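Local coordinates for protein 401aa long hypothetical glucose-1-phosphate thymidylyltransferase (Sulfolobus tokodaii, PDB 2GGO) that transfers a nucleotidyl group from UTP or dTTP to a sugar 1-phosphate and probably also acetylates amino-sugar 1-phosphates, serving UDP-GlcNAc and UDP-GalNAc synthesis, at residues G11-H19 with D208-I216; S310-A318 with G351-I359. One frame throughout, in Å; residues are numbered along the deposited sequence.

Contact 1 of 2, residues G11-H19 with D208-I216; sequences GERLEPITH and DIGKPWNII
The glycine-rich nucleotide-binding loop that follows the first strand of the GT-A-like nucleotidyltransferase domain packs here, through Arg13, Leu14 and Ile17, on the start of helix 212-225. Gly11, Glu12 and Arg13 probably belong to the nucleoside triphosphate site. Leu14 fills the middle: its CD1 lies over the backbone of Lys211, 3.5 Å from Lys211 C, while CD2 meets Ile209 CG2 at 3.7 Å. A branched, apolar residue suits this buried place because its two methyls reach different partners. Next to it, the Ile17 and Ile215 side chains run antiparallel, Ile17 CG1 lying 3.8 Å from Ile215 CD1. Pro212 suits the first turn of the helix, where its nitrogen needs no hydrogen, and its ring carbon CD rests 3.5 Å from Arg13 O. Arg13 sets out toward Gly210 and bends at chi3 (-59°), which brings NH1 obliquely to Gly210 O. Gly210 is apt because a beta carbon there would collide with NH1. Within the loop, Gly11 O accepts from Leu14 N and Thr18 OG1 on opposite faces of its carbonyl plane. Arg13 NH1 gives Gly210 O a weak, bent hydrogen bond of 3.1 Å, with 129° at the hydrogen.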
ATOM      1  N   GLY A  11      -1.118  -6.637  -7.661  1.00 49.89           N
ATOM      2  CA  GLY A  11      -0.640  -5.856  -8.772  1.00 47.48           C
ATOM      3  C   GLY A  11      -1.835  -5.012  -9.166  1.00 45.93           C
ATOM      4  O   GLY A  11      -1.901  -3.824  -8.842  1.00 45.35           O
ATOM      5  N   GLU A  12      -2.800  -5.667  -9.801  1.00 44.34           N
ATOM      6  CA  GLU A  12      -3.850  -5.019 -10.566  1.00 43.55           C
ATOM      7  C   GLU A  12      -4.685  -3.985  -9.843  1.00 42.03           C
ATOM      8  O   GLU A  12      -4.950  -2.913 -10.376  1.00 41.81           O
ATOM      9  CB  GLU A  12      -4.782  -6.050 -11.127  1.00 43.89           C
ATOM     10  CG  GLU A  12      -4.343  -6.549 -12.427  1.00 48.94           C
ATOM     11  CD  GLU A  12      -5.462  -7.258 -13.106  1.00 56.97           C
ATOM     12  OE1 GLU A  12      -6.332  -6.581 -13.722  1.00 58.71           O
ATOM     13  OE2 GLU A  12      -5.476  -8.503 -12.992  1.00 60.77           O
ATOM     14  N   ARG A  13      -5.125  -4.311  -8.649  1.00 40.63           N
ATOM     15  CA  ARG A  13      -5.934  -3.386  -7.902  1.00 39.82           C
ATOM     16  C   ARG A  13      -5.195  -2.122  -7.553  1.00 37.05           C
ATOM     17  O   ARG A  13      -5.822  -1.106  -7.276  1.00 37.02           O
ATOM     18  CB  ARG A  13      -6.463  -4.042  -6.637  1.00 41.50           C
ATOM     19  CG  ARG A  13      -7.732  -4.884  -6.877  1.00 46.02           C
ATOM     20  CD  ARG A  13      -8.011  -5.755  -5.642  1.00 54.58           C
ATOM     21  NE  ARG A  13      -6.871  -6.652  -5.364  1.00 60.92           N
ATOM     22  CZ  ARG A  13      -6.104  -6.635  -4.268  1.00 62.20           C
ATOM     23  NH1 ARG A  13      -6.343  -5.778  -3.281  1.00 62.48           N
ATOM     24  NH2 ARG A  13      -5.108  -7.509  -4.151  1.00 63.37           N
ATOM     25  N   LEU A  14      -3.868  -2.164  -7.586  1.00 33.73           N
ATOM     26  CA  LEU A  14      -3.076  -0.972  -7.182  1.00 30.67           C
ATOM     27  C   LEU A  14      -2.497  -0.198  -8.393  1.00 27.79           C
ATOM     28  O   LEU A  14      -1.702   0.690  -8.260  1.00 24.16           O
ATOM     29  CB  LEU A  14      -1.993  -1.370  -6.200  1.00 30.90           C
ATOM     30  CG  LEU A  14      -1.893  -0.591  -4.889  1.00 32.54           C
ATOM     31  CD1 LEU A  14      -3.244  -0.290  -4.284  1.00 27.90           C
ATOM     32  CD2 LEU A  14      -0.980  -1.303  -3.832  1.00 32.10           C
ATOM     33  N   GLU A  15      -2.880  -0.583  -9.593  1.00 25.70           N
ATOM     34  CA  GLU A  15      -2.563   0.248 -10.755  1.00 27.47           C
ATOM     35  C   GLU A  15      -3.077   1.692 -10.605  1.00 27.36           C
ATOM     36  O   GLU A  15      -4.079   1.942  -9.965  1.00 28.82           O
ATOM     37  CB  GLU A  15      -3.147  -0.384 -11.975  1.00 26.44           C
ATOM     38  CG  GLU A  15      -2.444  -1.714 -12.185  1.00 30.45           C
ATOM     39  CD  GLU A  15      -2.986  -2.463 -13.370  1.00 35.63           C
ATOM     40  OE1 GLU A  15      -3.824  -1.902 -14.087  1.00 39.49           O
ATOM     41  OE2 GLU A  15      -2.557  -3.614 -13.588  1.00 38.06           O
ATOM     42  N   PRO A  16      -2.384   2.661 -11.203  1.00 27.35           N
ATOM     43  CA  PRO A  16      -1.193   2.583 -11.972  1.00 25.71           C
ATOM     44  C   PRO A  16       0.091   2.547 -11.170  1.00 24.83           C
ATOM     45  O   PRO A  16       1.142   2.503 -11.760  1.00 25.65           O
ATOM     46  CB  PRO A  16      -1.254   3.888 -12.804  1.00 25.31           C
ATOM     47  CG  PRO A  16      -1.944   4.834 -11.937  1.00 25.87           C
ATOM     48  CD  PRO A  16      -2.885   4.045 -11.093  1.00 26.83           C
ATOM     49  N   ILE A  17       0.036   2.616  -9.842  1.00 24.46           N
ATOM     50  CA  ILE A  17       1.275   2.605  -9.070  1.00 24.33           C
ATOM     51  C   ILE A  17       2.083   1.339  -9.379  1.00 25.29           C
ATOM     52  O   ILE A  17       3.321   1.396  -9.407  1.00 24.03           O
ATOM     53  CB  ILE A  17       1.033   2.705  -7.559  1.00 24.43           C
ATOM     54  CG1 ILE A  17       0.526   4.089  -7.138  1.00 23.15           C
ATOM     55  CG2 ILE A  17       2.357   2.331  -6.785  1.00 24.62           C
ATOM     56  CD1 ILE A  17      -0.513   4.754  -8.105  1.00 23.34           C
ATOM     57  N   THR A  18       1.386   0.223  -9.644  1.00 24.46           N
ATOM     58  CA  THR A  18       2.056  -1.075  -9.884  1.00 25.68           C
ATOM     59  C   THR A  18       2.498  -1.310 -11.326  1.00 26.86           C
ATOM     60  O   THR A  18       3.000  -2.389 -11.665  1.00 28.35           O
ATOM     61  CB  THR A  18       1.197  -2.293  -9.432  1.00 26.13           C
ATOM     62  OG1 THR A  18      -0.114  -2.158  -9.979  1.00 26.90           O
ATOM     63  CG2 THR A  18       1.114  -2.338  -7.946  1.00 24.04           C
ATOM     64  N   HIS A  19       2.347  -0.310 -12.187  1.00 26.03           N
ATOM     65  CA  HIS A  19       2.879  -0.433 -13.501  1.00 24.28           C
ATOM     66  C   HIS A  19       4.387  -0.449 -13.499  1.00 24.35           C
ATOM     67  O   HIS A  19       4.998  -0.966 -14.432  1.00 23.42           O
ATOM     68  CB  HIS A  19       2.411   0.750 -14.341  1.00 23.04           C
ATOM     69  CG  HIS A  19       0.996   0.661 -14.760  1.00 21.97           C
ATOM     70  ND1 HIS A  19       0.337   1.732 -15.319  1.00 14.60           N
ATOM     71  CD2 HIS A  19       0.113  -0.367 -14.759  1.00 21.97           C
ATOM     72  CE1 HIS A  19      -0.886   1.359 -15.661  1.00 19.81           C
ATOM     73  NE2 HIS A  19      -1.055   0.104 -15.306  1.00 18.11           N
ATOM     74  N   ASP A 208      -5.096  -3.547   4.837  1.00 37.93           N
ATOM     75  CA  ASP A 208      -4.531  -4.117   3.619  1.00 38.42           C
ATOM     76  C   ASP A 208      -4.509  -3.030   2.555  1.00 38.18           C
ATOM     77  O   ASP A 208      -5.473  -2.271   2.379  1.00 38.58           O
ATOM     78  CB  ASP A 208      -5.220  -5.391   3.132  1.00 39.40           C
ATOM     79  CG  ASP A 208      -6.541  -5.124   2.540  1.00 41.83           C
ATOM     80  OD1 ASP A 208      -7.189  -4.180   3.046  1.00 44.93           O
ATOM     81  OD2 ASP A 208      -6.931  -5.852   1.597  1.00 45.83           O
ATOM     82  N   ILE A 209      -3.388  -2.906   1.869  1.00 37.24           N
ATOM     83  CA  ILE A 209      -3.285  -1.852   0.905  1.00 35.82           C
ATOM     84  C   ILE A 209      -3.824  -2.481  -0.357  1.00 35.17           C
ATOM     85  O   ILE A 209      -3.091  -2.989  -1.167  1.00 35.78           O
ATOM     86  CB  ILE A 209      -1.862  -1.382   0.806  1.00 36.06           C
ATOM     87  CG1 ILE A 209      -1.440  -0.771   2.135  1.00 32.90           C
ATOM     88  CG2 ILE A 209      -1.714  -0.341  -0.294  1.00 36.97           C
ATOM     89  CD1 ILE A 209       0.040  -0.601   2.186  1.00 35.16           C
ATOM     90  N   GLY A 210      -5.140  -2.485  -0.480  1.00 34.97           N
ATOM     91  CA  GLY A 210      -5.803  -3.179  -1.570  1.00 34.97           C
ATOM     92  C   GLY A 210      -6.486  -2.295  -2.596  1.00 34.82           C
ATOM     93  O   GLY A 210      -7.076  -2.783  -3.555  1.00 36.38           O
ATOM     94  N   LYS A 211      -6.431  -0.989  -2.397  1.00 34.19           N
ATOM     95  CA  LYS A 211      -7.001  -0.058  -3.376  1.00 33.84           C
ATOM     96  C   LYS A 211      -6.197   1.231  -3.336  1.00 31.29           C
ATOM     97  O   LYS A 211      -5.566   1.541  -2.309  1.00 31.17           O
ATOM     98  CB  LYS A 211      -8.518   0.088  -3.145  1.00 34.61           C
ATOM     99  CG  LYS A 211      -9.284  -1.220  -3.536  1.00 38.68           C
ATOM    100  CD  LYS A 211     -10.775  -1.137  -3.354  1.00 37.26           C
ATOM    101  CE  LYS A 211     -11.166  -1.161  -1.872  1.00 44.67           C
ATOM    102  NZ  LYS A 211     -11.987  -2.362  -1.526  1.00 47.98           N
ATOM    103  N   PRO A 212      -6.101   1.966  -4.484  1.00 30.44           N
ATOM    104  CA  PRO A 212      -5.049   3.004  -4.551  1.00 28.71           C
ATOM    105  C   PRO A 212      -5.201   4.080  -3.497  1.00 28.08           C
ATOM    106  O   PRO A 212      -4.200   4.548  -2.949  1.00 28.03           O
ATOM    107  CB  PRO A 212      -5.157   3.563  -5.989  1.00 28.88           C
ATOM    108  CG  PRO A 212      -5.931   2.552  -6.732  1.00 29.77           C
ATOM    109  CD  PRO A 212      -6.874   1.907  -5.735  1.00 29.90           C
ATOM    110  N   TRP A 213      -6.426   4.409  -3.132  1.00 26.98           N
ATOM    111  CA  TRP A 213      -6.570   5.372  -2.067  1.00 27.01           C
ATOM    112  C   TRP A 213      -6.035   4.931  -0.731  1.00 27.21           C
ATOM    113  O   TRP A 213      -5.731   5.795   0.079  1.00 27.67           O
ATOM    114  CB  TRP A 213      -7.981   5.898  -1.939  1.00 27.11           C
ATOM    115  CG  TRP A 213      -8.980   4.885  -1.785  1.00 25.44           C
ATOM    116  CD1 TRP A 213      -9.444   4.416  -0.613  1.00 26.43           C
ATOM    117  CD2 TRP A 213      -9.676   4.151  -2.828  1.00 26.38           C
ATOM    118  NE1 TRP A 213     -10.369   3.403  -0.838  1.00 27.38           N
ATOM    119  CE2 TRP A 213     -10.550   3.257  -2.192  1.00 28.52           C
ATOM    120  CE3 TRP A 213      -9.638   4.168  -4.232  1.00 26.67           C
ATOM    121  CZ2 TRP A 213     -11.382   2.395  -2.894  1.00 25.40           C
ATOM    122  CZ3 TRP A 213     -10.475   3.308  -4.931  1.00 27.67           C
ATOM    123  CH2 TRP A 213     -11.339   2.443  -4.263  1.00 27.15           C
ATOM    124  N   ASN A 214      -5.902   3.612  -0.483  1.00 27.55           N
ATOM    125  CA  ASN A 214      -5.282   3.123   0.766  1.00 25.32           C
ATOM    126  C   ASN A 214      -3.845   3.510   0.906  1.00 24.74           C
ATOM    127  O   ASN A 214      -3.356   3.588   1.999  1.00 24.30           O
ATOM    128  CB  ASN A 214      -5.411   1.623   0.991  1.00 26.81           C
ATOM    129  CG  ASN A 214      -6.858   1.123   0.957  1.00 26.36           C
ATOM    130  OD1 ASN A 214      -7.775   1.706   1.560  1.00 30.52           O
ATOM    131  ND2 ASN A 214      -7.060   0.006   0.296  1.00 24.89           N
ATOM    132  N   ILE A 215      -3.152   3.810  -0.184  1.00 23.21           N
ATOM    133  CA  ILE A 215      -1.828   4.433  -0.068  1.00 23.45           C
ATOM    134  C   ILE A 215      -1.871   5.772   0.696  1.00 22.47           C
ATOM    135  O   ILE A 215      -0.953   6.115   1.465  1.00 23.97           O
ATOM    136  CB  ILE A 215      -1.172   4.598  -1.472  1.00 23.92           C
ATOM    137  CG1 ILE A 215      -1.235   3.285  -2.257  1.00 20.48           C
ATOM    138  CG2 ILE A 215       0.245   5.177  -1.352  1.00 25.53           C
ATOM    139  CD1 ILE A 215      -0.366   3.257  -3.551  1.00 23.15           C
ATOM    140  N   ILE A 216      -2.949   6.533   0.471  1.00 23.81           N
ATOM    141  CA  ILE A 216      -3.194   7.745   1.266  1.00 22.22           C
ATOM    142  C   ILE A 216      -3.504   7.366   2.734  1.00 21.56           C
ATOM    143  O   ILE A 216      -2.870   7.830   3.637  1.00 21.10           O
ATOM    144  CB  ILE A 216      -4.277   8.689   0.661  1.00 23.23           C
ATOM    145  CG1 ILE A 216      -3.921   9.027  -0.813  1.00 23.97           C
ATOM    146  CG2 ILE A 216      -4.200   9.986   1.409  1.00 22.40           C
ATOM    147  CD1 ILE A 216      -5.106   9.553  -1.741  1.00 19.43           C
TER

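Contact 2 of 2, residues S310-A318 with G351-I359; sequences SYVGDSVIA and GRRKLGAFI
Asp314 and Arg352 meet where neighbouring turns of the left-handed parallel beta-helix, built from hexapeptide repeats, come together. Asp314 CB lies 3.7 Å from Gly356 N. With CG beside the backbone N (chi1 -56°), the carboxylate is turned toward 351-359, CG lying 3.7 Å from Arg352 NH2. At the tip, OD1 forms a salt bridge of 2.9 Å with Arg352 NH2, near the guanidinium plane at its edge, the two planar groups turned 65° apart. OD2 touches Lys354 CB, accepts a hydrogen bond from Asn331 and forms a salt bridge with Lys296. Arg352 suits its place because NE and NH2 together grip Lys354 O from opposite faces of its carbonyl plane. A leucine in its place lacks these nitrogens and would probably leave Lys354 O and Asp314 OD1 without their mates. Gly356 N bonds to Asp314 O, and a side chain on Gly356 would strike Ser315 OG. Beyond this corner the strands pair in parallel: Val316 N binds Ala357 O, and Val316 O takes Ile359 N. Val316 CB meets the Phe358 ring edge, while Ile317 and Ile359 bring their CG1 atoms within 3.8 Å. Ala318 N closes the ladder on Ile359 O at 2.8 Å.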
ATOM      1  N   SER A 310       0.129  24.908  -9.986  1.00 11.62           N
ATOM      2  CA  SER A 310      -0.505  23.626  -9.824  1.00 12.44           C
ATOM      3  C   SER A 310      -1.159  23.412  -8.455  1.00 12.10           C
ATOM      4  O   SER A 310      -0.695  23.934  -7.373  1.00 12.02           O
ATOM      5  CB  SER A 310       0.515  22.546 -10.207  1.00 14.83           C
ATOM      6  OG  SER A 310       0.436  22.327 -11.640  1.00 16.80           O
ATOM      7  N   TYR A 311      -2.302  22.715  -8.457  1.00 15.36           N
ATOM      8  CA  TYR A 311      -2.925  22.289  -7.244  1.00 14.66           C
ATOM      9  C   TYR A 311      -2.963  20.755  -7.293  1.00 16.37           C
ATOM     10  O   TYR A 311      -3.498  20.200  -8.248  1.00 13.01           O
ATOM     11  CB  TYR A 311      -4.402  22.838  -7.204  1.00 18.71           C
ATOM     12  CG  TYR A 311      -5.129  22.332  -5.972  1.00 18.31           C
ATOM     13  CD1 TYR A 311      -4.619  22.530  -4.732  1.00 16.69           C
ATOM     14  CD2 TYR A 311      -6.198  21.514  -6.101  1.00 21.58           C
ATOM     15  CE1 TYR A 311      -5.228  21.950  -3.617  1.00 19.69           C
ATOM     16  CE2 TYR A 311      -6.832  20.997  -5.068  1.00 22.74           C
ATOM     17  CZ  TYR A 311      -6.379  21.213  -3.814  1.00 20.68           C
ATOM     18  OH  TYR A 311      -7.040  20.630  -2.753  1.00 22.82           O
ATOM     19  N   VAL A 312      -2.463  20.059  -6.256  1.00 13.86           N
ATOM     20  CA  VAL A 312      -2.597  18.584  -6.131  1.00 16.05           C
ATOM     21  C   VAL A 312      -3.316  18.319  -4.839  1.00 14.86           C
ATOM     22  O   VAL A 312      -2.787  18.616  -3.791  1.00 15.12           O
ATOM     23  CB  VAL A 312      -1.190  17.864  -6.117  1.00 17.21           C
ATOM     24  CG1 VAL A 312      -1.255  16.362  -6.091  1.00 15.50           C
ATOM     25  CG2 VAL A 312      -0.401  18.254  -7.383  1.00 19.13           C
ATOM     26  N   GLY A 313      -4.507  17.750  -4.871  1.00 10.30           N
ATOM     27  CA  GLY A 313      -5.284  17.571  -3.636  1.00 11.15           C
ATOM     28  C   GLY A 313      -5.717  16.130  -3.668  1.00 12.02           C
ATOM     29  O   GLY A 313      -5.868  15.593  -4.762  1.00  8.25           O
ATOM     30  N   ASP A 314      -5.615  15.419  -2.534  1.00 11.36           N
ATOM     31  CA  ASP A 314      -6.104  14.041  -2.392  1.00 14.34           C
ATOM     32  C   ASP A 314      -5.673  13.053  -3.436  1.00 13.71           C
ATOM     33  O   ASP A 314      -6.457  12.182  -3.861  1.00 16.61           O
ATOM     34  CB  ASP A 314      -7.582  14.066  -2.416  1.00 13.10           C
ATOM     35  CG  ASP A 314      -8.150  14.995  -1.339  1.00 18.02           C
ATOM     36  OD1 ASP A 314      -8.074  14.535  -0.167  1.00 24.26           O
ATOM     37  OD2 ASP A 314      -8.630  16.154  -1.656  1.00 18.44           O
ATOM     38  N   SER A 315      -4.446  13.128  -3.836  1.00 16.77           N
ATOM     39  CA  SER A 315      -3.962  12.289  -4.922  1.00 13.85           C
ATOM     40  C   SER A 315      -2.777  11.426  -4.582  1.00 16.49           C
ATOM     41  O   SER A 315      -2.136  11.631  -3.552  1.00 17.78           O
ATOM     42  CB  SER A 315      -3.583  13.189  -6.078  1.00 12.69           C
ATOM     43  OG  SER A 315      -4.649  14.181  -6.256  1.00  6.67           O
ATOM     44  N   VAL A 316      -2.508  10.466  -5.451  1.00 18.46           N
ATOM     45  CA  VAL A 316      -1.281   9.655  -5.303  1.00 19.29           C
ATOM     46  C   VAL A 316      -0.488   9.773  -6.574  1.00 19.17           C
ATOM     47  O   VAL A 316      -0.978   9.387  -7.641  1.00 16.30           O
ATOM     48  CB  VAL A 316      -1.535   8.162  -5.095  1.00 20.83           C
ATOM     49  CG1 VAL A 316      -0.165   7.432  -5.043  1.00 21.68           C
ATOM     50  CG2 VAL A 316      -2.263   7.902  -3.760  1.00 18.71           C
ATOM     51  N   ILE A 317       0.725  10.296  -6.487  1.00 17.29           N
ATOM     52  CA  ILE A 317       1.485  10.493  -7.727  1.00 16.60           C
ATOM     53  C   ILE A 317       2.781   9.700  -7.668  1.00 15.97           C
ATOM     54  O   ILE A 317       3.538   9.816  -6.728  1.00 17.78           O
ATOM     55  CB  ILE A 317       1.798  11.976  -7.927  1.00 16.27           C
ATOM     56  CG1 ILE A 317       0.550  12.792  -8.191  1.00 14.18           C
ATOM     57  CG2 ILE A 317       2.754  12.254  -9.060  1.00 13.37           C
ATOM     58  CD1 ILE A 317       0.982  14.294  -8.082  1.00 16.31           C
ATOM     59  N   ALA A 318       3.042   8.897  -8.688  1.00 14.51           N
ATOM     60  CA  ALA A 318       4.069   7.906  -8.546  1.00 15.66           C
ATOM     61  C   ALA A 318       5.440   8.508  -8.821  1.00 16.31           C
ATOM     62  O   ALA A 318       5.596   9.747  -8.603  1.00 18.92           O
ATOM     63  CB  ALA A 318       3.755   6.694  -9.351  1.00 12.65           C
ATOM     64  N   GLY A 351     -15.369   5.556  -1.256  1.00 33.78           N
ATOM     65  CA  GLY A 351     -15.780   6.002   0.071  1.00 34.20           C
ATOM     66  C   GLY A 351     -15.423   7.446   0.360  1.00 34.91           C
ATOM     67  O   GLY A 351     -15.703   7.941   1.449  1.00 36.97           O
ATOM     68  N   ARG A 352     -14.828   8.142  -0.614  1.00 33.88           N
ATOM     69  CA  ARG A 352     -14.342   9.488  -0.374  1.00 32.34           C
ATOM     70  C   ARG A 352     -15.097  10.475  -1.236  1.00 32.14           C
ATOM     71  O   ARG A 352     -15.321  10.248  -2.416  1.00 31.75           O
ATOM     72  CB  ARG A 352     -12.846   9.585  -0.599  1.00 32.53           C
ATOM     73  CG  ARG A 352     -11.995   8.721   0.334  1.00 32.22           C
ATOM     74  CD  ARG A 352     -10.567   8.644  -0.186  1.00 33.49           C
ATOM     75  NE  ARG A 352      -9.944   9.973  -0.291  1.00 34.64           N
ATOM     76  CZ  ARG A 352      -8.997  10.468   0.508  1.00 38.47           C
ATOM     77  NH1 ARG A 352      -8.506   9.755   1.524  1.00 37.18           N
ATOM     78  NH2 ARG A 352      -8.546  11.709   0.299  1.00 38.43           N
ATOM     79  N   ARG A 353     -15.505  11.551  -0.592  1.00 32.42           N
ATOM     80  CA  ARG A 353     -16.241  12.631  -1.211  1.00 33.89           C
ATOM     81  C   ARG A 353     -15.228  13.461  -1.989  1.00 30.31           C
ATOM     82  O   ARG A 353     -15.537  13.940  -3.091  1.00 29.88           O
ATOM     83  CB  ARG A 353     -16.912  13.506  -0.126  1.00 33.51           C
ATOM     84  CG  ARG A 353     -17.979  14.519  -0.668  1.00 39.46           C
ATOM     85  CD  ARG A 353     -18.032  15.860   0.139  1.00 39.07           C
ATOM     86  NE  ARG A 353     -18.814  16.869  -0.581  1.00 48.91           N
ATOM     87  CZ  ARG A 353     -18.608  18.191  -0.542  1.00 50.28           C
ATOM     88  NH1 ARG A 353     -17.622  18.706   0.199  1.00 49.45           N
ATOM     89  NH2 ARG A 353     -19.404  18.999  -1.262  1.00 49.09           N
ATOM     90  N   LYS A 354     -14.053  13.627  -1.379  1.00 28.63           N
ATOM     91  CA  LYS A 354     -12.824  14.221  -2.013  1.00 26.70           C
ATOM     92  C   LYS A 354     -11.725  13.190  -2.401  1.00 23.52           C
ATOM     93  O   LYS A 354     -11.073  12.518  -1.556  1.00 21.67           O
ATOM     94  CB  LYS A 354     -12.200  15.288  -1.129  1.00 27.49           C
ATOM     95  CG  LYS A 354     -13.107  16.513  -0.908  1.00 27.51           C
ATOM     96  CD  LYS A 354     -12.261  17.754  -0.992  1.00 30.64           C
ATOM     97  CE  LYS A 354     -13.059  18.961  -1.380  1.00 32.42           C
ATOM     98  NZ  LYS A 354     -13.371  19.615  -0.088  1.00 34.37           N
ATOM     99  N   LEU A 355     -11.518  13.066  -3.696  1.00 20.02           N
ATOM    100  CA  LEU A 355     -10.530  12.151  -4.199  1.00 17.37           C
ATOM    101  C   LEU A 355     -10.080  12.709  -5.545  1.00 16.77           C
ATOM    102  O   LEU A 355     -10.891  13.017  -6.382  1.00 15.57           O
ATOM    103  CB  LEU A 355     -11.115  10.743  -4.357  1.00 19.31           C
ATOM    104  CG  LEU A 355     -10.076   9.730  -4.890  1.00 20.26           C
ATOM    105  CD1 LEU A 355      -8.925   9.604  -3.864  1.00 20.13           C
ATOM    106  CD2 LEU A 355     -10.743   8.422  -5.121  1.00 24.22           C
ATOM    107  N   GLY A 356      -8.786  12.924  -5.698  1.00 13.93           N
ATOM    108  CA  GLY A 356      -8.261  13.335  -6.974  1.00 12.89           C
ATOM    109  C   GLY A 356      -7.821  12.136  -7.760  1.00 14.33           C
ATOM    110  O   GLY A 356      -8.634  11.235  -8.057  1.00 17.79           O
ATOM    111  N   ALA A 357      -6.566  12.165  -8.172  1.00 16.12           N
ATOM    112  CA  ALA A 357      -6.114  11.297  -9.221  1.00 14.94           C
ATOM    113  C   ALA A 357      -5.041  10.296  -8.824  1.00 17.04           C
ATOM    114  O   ALA A 357      -4.349  10.508  -7.865  1.00 15.71           O
ATOM    115  CB  ALA A 357      -5.695  12.159 -10.456  1.00 18.01           C
ATOM    116  N   PHE A 358      -4.909   9.209  -9.606  1.00 17.07           N
ATOM    117  CA  PHE A 358      -3.820   8.237  -9.448  1.00 17.88           C
ATOM    118  C   PHE A 358      -2.900   8.188 -10.690  1.00 17.86           C
ATOM    119  O   PHE A 358      -3.300   7.751 -11.757  1.00 17.43           O
ATOM    120  CB  PHE A 358      -4.442   6.886  -9.145  1.00 18.73           C
ATOM    121  CG  PHE A 358      -5.384   6.930  -7.982  1.00 18.61           C
ATOM    122  CD1 PHE A 358      -4.899   7.077  -6.712  1.00 22.20           C
ATOM    123  CD2 PHE A 358      -6.761   6.851  -8.151  1.00 23.41           C
ATOM    124  CE1 PHE A 358      -5.729   7.135  -5.621  1.00 20.45           C
ATOM    125  CE2 PHE A 358      -7.585   6.878  -7.050  1.00 20.88           C
ATOM    126  CZ  PHE A 358      -7.060   7.016  -5.778  1.00 24.47           C
ATOM    127  N   ILE A 359      -1.685   8.699 -10.499  1.00 17.63           N
ATOM    128  CA  ILE A 359      -0.738   8.956 -11.601  1.00 18.94           C
ATOM    129  C   ILE A 359       0.468   7.982 -11.579  1.00 18.03           C
ATOM    130  O   ILE A 359       1.269   7.999 -10.622  1.00 20.19           O
ATOM    131  CB  ILE A 359      -0.204  10.370 -11.502  1.00 16.85           C
ATOM    132  CG1 ILE A 359      -1.316  11.416 -11.249  1.00 20.49           C
ATOM    133  CG2 ILE A 359       0.731  10.706 -12.690  1.00 15.59           C
ATOM    134  CD1 ILE A 359      -2.272  11.815 -12.407  1.00 14.78           C
TER

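In the fold
From the N terminus the chain makes strand 2-6, enters the loop holding 11-19, and builds most of the nucleotidyltransferase domain before 208-216 returns to close contact 1, a loop of nearly two hundred residues. Helix 212-225 then leads into the beta-helix, where contact 2 closes a much shorter excursion that includes strands 340-343 and 346-349. The two loops follow in series, neither crossing nor enclosing the other. Their centres are 13 Å apart, yet they touch: Pro212 CB lies 3.6 Å from Phe358 CD1, and Ile216 CG1 is equally near Val316 CG2. Helix 212-225 thus packs on strands 316-317 and 358-359, joining the nucleotidyltransferase domain to the beta-helix.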